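Local coordinates for cytochrome P450 (CYP102L1) (Mycobacterium phage Adler, PDB 6N6Q), which is a virus-encoded haem-containing cytochrome P450 that probably acts as a monooxygenase, although its substrate is not established, at residues K230-D233 and V234-N238. Numbering follows the deposited sequence.
Sequences KIID and VRRIN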
loop_
_atom_site.group_PDB
_atom_site.type_symbol
_atom_site.label_atom_id
_atom_site.label_comp_id
_atom_site.label_asym_id
_atom_site.label_seq_id
_atom_site.Cartn_x
_atom_site.Cartn_y
_atom_site.Cartn_z
ATOM N N LYS A 230 9.261 -4.051 23.347
ATOM C CA LYS A 230 9.434 -2.880 24.200
ATOM C C LYS A 230 8.303 -1.879 23.994
ATOM O O LYS A 230 7.836 -1.256 24.954
ATOM C CB LYS A 230 10.792 -2.228 23.930
ATOM C CG LYS A 230 11.169 -1.151 24.938
ATOM C CD LYS A 230 12.647 -0.794 24.851
ATOM C CE LYS A 230 13.049 0.167 25.962
ATOM N NZ LYS A 230 14.517 0.430 25.976
ATOM N N ILE A 231 7.845 -1.718 22.751
ATOM C CA ILE A 231 6.703 -0.845 22.488
ATOM C C ILE A 231 5.453 -1.390 23.167
ATOM O O ILE A 231 4.615 -0.628 23.667
ATOM C CB ILE A 231 6.505 -0.676 20.970
ATOM C CG1 ILE A 231 7.742 -0.025 20.346
ATOM C CG2 ILE A 231 5.261 0.145 20.673
ATOM C CD1 ILE A 231 7.660 0.140 18.845
ATOM N N ILE A 232 5.315 -2.716 23.213
ATOM C CA ILE A 232 4.162 -3.324 23.871
ATOM C C ILE A 232 4.267 -3.174 25.384
ATOM O O ILE A 232 3.287 -2.831 26.055
ATOM C CB ILE A 232 4.031 -4.799 23.453
ATOM C CG1 ILE A 232 3.722 -4.905 21.958
ATOM C CG2 ILE A 232 2.957 -5.496 24.274
ATOM C CD1 ILE A 232 3.891 -6.299 21.396
ATOM N N ASP A 233 5.455 -3.418 25.946
ATOM C CA ASP A 233 5.615 -3.385 27.397
ATOM C C ASP A 233 5.447 -1.975 27.952
ATOM O O ASP A 233 4.812 -1.788 28.997
ATOM C CB ASP A 233 6.978 -3.953 27.792
ATOM C CG ASP A 233 7.032 -5.463 27.685
ATOM O OD1 ASP A 233 6.005 -6.116 27.972
ATOM O OD2 ASP A 233 8.099 -5.999 27.314
ATOM N N VAL A 234 6.015 -0.974 27.275
ATOM C CA VAL A 234 5.915 0.403 27.755
ATOM C C VAL A 234 4.457 0.849 27.803
ATOM O O VAL A 234 4.023 1.495 28.764
ATOM C CB VAL A 234 6.769 1.339 26.878
ATOM C CG1 VAL A 234 6.474 2.794 27.201
ATOM C CG2 VAL A 234 8.247 1.046 27.076
ATOM N N ARG A 235 3.678 0.502 26.776
ATOM C CA ARG A 235 2.270 0.886 26.757
ATOM C C ARG A 235 1.482 0.158 27.838
ATOM O O ARG A 235 0.555 0.728 28.427
ATOM C CB ARG A 235 1.669 0.608 25.381
ATOM C CG ARG A 235 0.188 0.930 25.284
ATOM C CD ARG A 235 -0.054 2.420 25.436
ATOM N NE ARG A 235 0.578 3.172 24.356
ATOM C CZ ARG A 235 -0.013 3.450 23.201
ATOM N NH1 ARG A 235 -1.255 3.043 22.976
ATOM N NH2 ARG A 235 0.635 4.134 22.270
ATOM N N ARG A 236 1.830 -1.103 28.109
ATOM C CA ARG A 236 1.149 -1.851 29.160
ATOM C C ARG A 236 1.270 -1.157 30.510
ATOM O O ARG A 236 0.345 -1.222 31.327
ATOM C CB ARG A 236 1.709 -3.271 29.238
ATOM C CG ARG A 236 1.245 -4.184 28.116
ATOM C CD ARG A 236 1.988 -5.508 28.142
ATOM N NE ARG A 236 2.234 -5.958 29.508
ATOM C CZ ARG A 236 1.365 -6.655 30.233
ATOM N NH1 ARG A 236 0.186 -6.986 29.720
ATOM N NH2 ARG A 236 1.675 -7.019 31.471
ATOM N N ILE A 237 2.396 -0.483 30.758
ATOM C CA ILE A 237 2.566 0.271 31.992
ATOM C C ILE A 237 1.756 1.563 31.973
ATOM O O ILE A 237 1.430 2.105 33.034
ATOM C CB ILE A 237 4.065 0.553 32.222
ATOM C CG1 ILE A 237 4.868 -0.741 32.099
ATOM C CG2 ILE A 237 4.302 1.173 33.587
ATOM C CD1 ILE A 237 4.435 -1.818 33.067
ATOM N N ASN A 238 1.401 2.058 30.788
ATOM C CA ASN A 238 0.696 3.328 30.659
ATOM C C ASN A 238 -0.808 3.098 30.737
ATOM O O ASN A 238 -1.364 2.418 29.865
ATOM C CB ASN A 238 1.056 3.998 29.342
ATOM C CG ASN A 238 0.531 5.419 29.237
ATOM O OD1 ASN A 238 -0.517 5.756 29.786
ATOM N ND2 ASN A 238 1.264 6.264 28.519
#
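Arg236 lies back along the helix over Ile232 and Asp233. Arg236 CB sits 3.4 Å from Asp233 O. Arg236 CG is anti to the carbonyl carbon (chi1 -75°), which carries it beside the backbone N and onto the preceding turn, 3.2 Å from Ile232 O. Arg236 CD continues over the same carbonyl and meets the methyl CG2 of Ile232 at 4.0 Å. The chain then bends at chi3. Arg236 NE comes to 4.1 Å from Asp233 OD1, too far for a salt bridge. The side chains of Asp233 and Arg236 lie side by side and point the same way, but the planes of their carboxylate and guanidinium are nearly perpendicular, 80° apart. The attraction between the charges is therefore probably loose, on an exposed face of the helix.

Backbone bonds join residues four apart. Arg236 N donates to Ile232 O at 3.1 Å, and Ile237 N donates to Asp233 O. The bond from Val234 N to Lys230 O, 3.0 Å long, is nearly straight, at 166° about the hydrogen. The bond from Arg235 N to Ile231 O is weak. Val234 also turns CG2 back over Lys230 O, and this methyl lies 4.2 Å from Lys230 CG.

The other face is buried. Ile231 and Ile232 pack on Leu248 and Leu252 of helix 247-253, respectively, and Ile232 also reaches Ile268 of helix 265-296. Arg235 has CB against Ile231 O, but its bent chain leads away from that turn, and its guanidinium forms salt bridges with Asp246 and Asp249.

Asn238 OD1 accepts a bond from Arg240 N, where the chain turns away. The arrangement is that of the C-terminal turns of an amphipathic alpha-helix, here helix 212-237 at the edge of the largely helical P450 fold, with one side on its neighbours and the other facing outward.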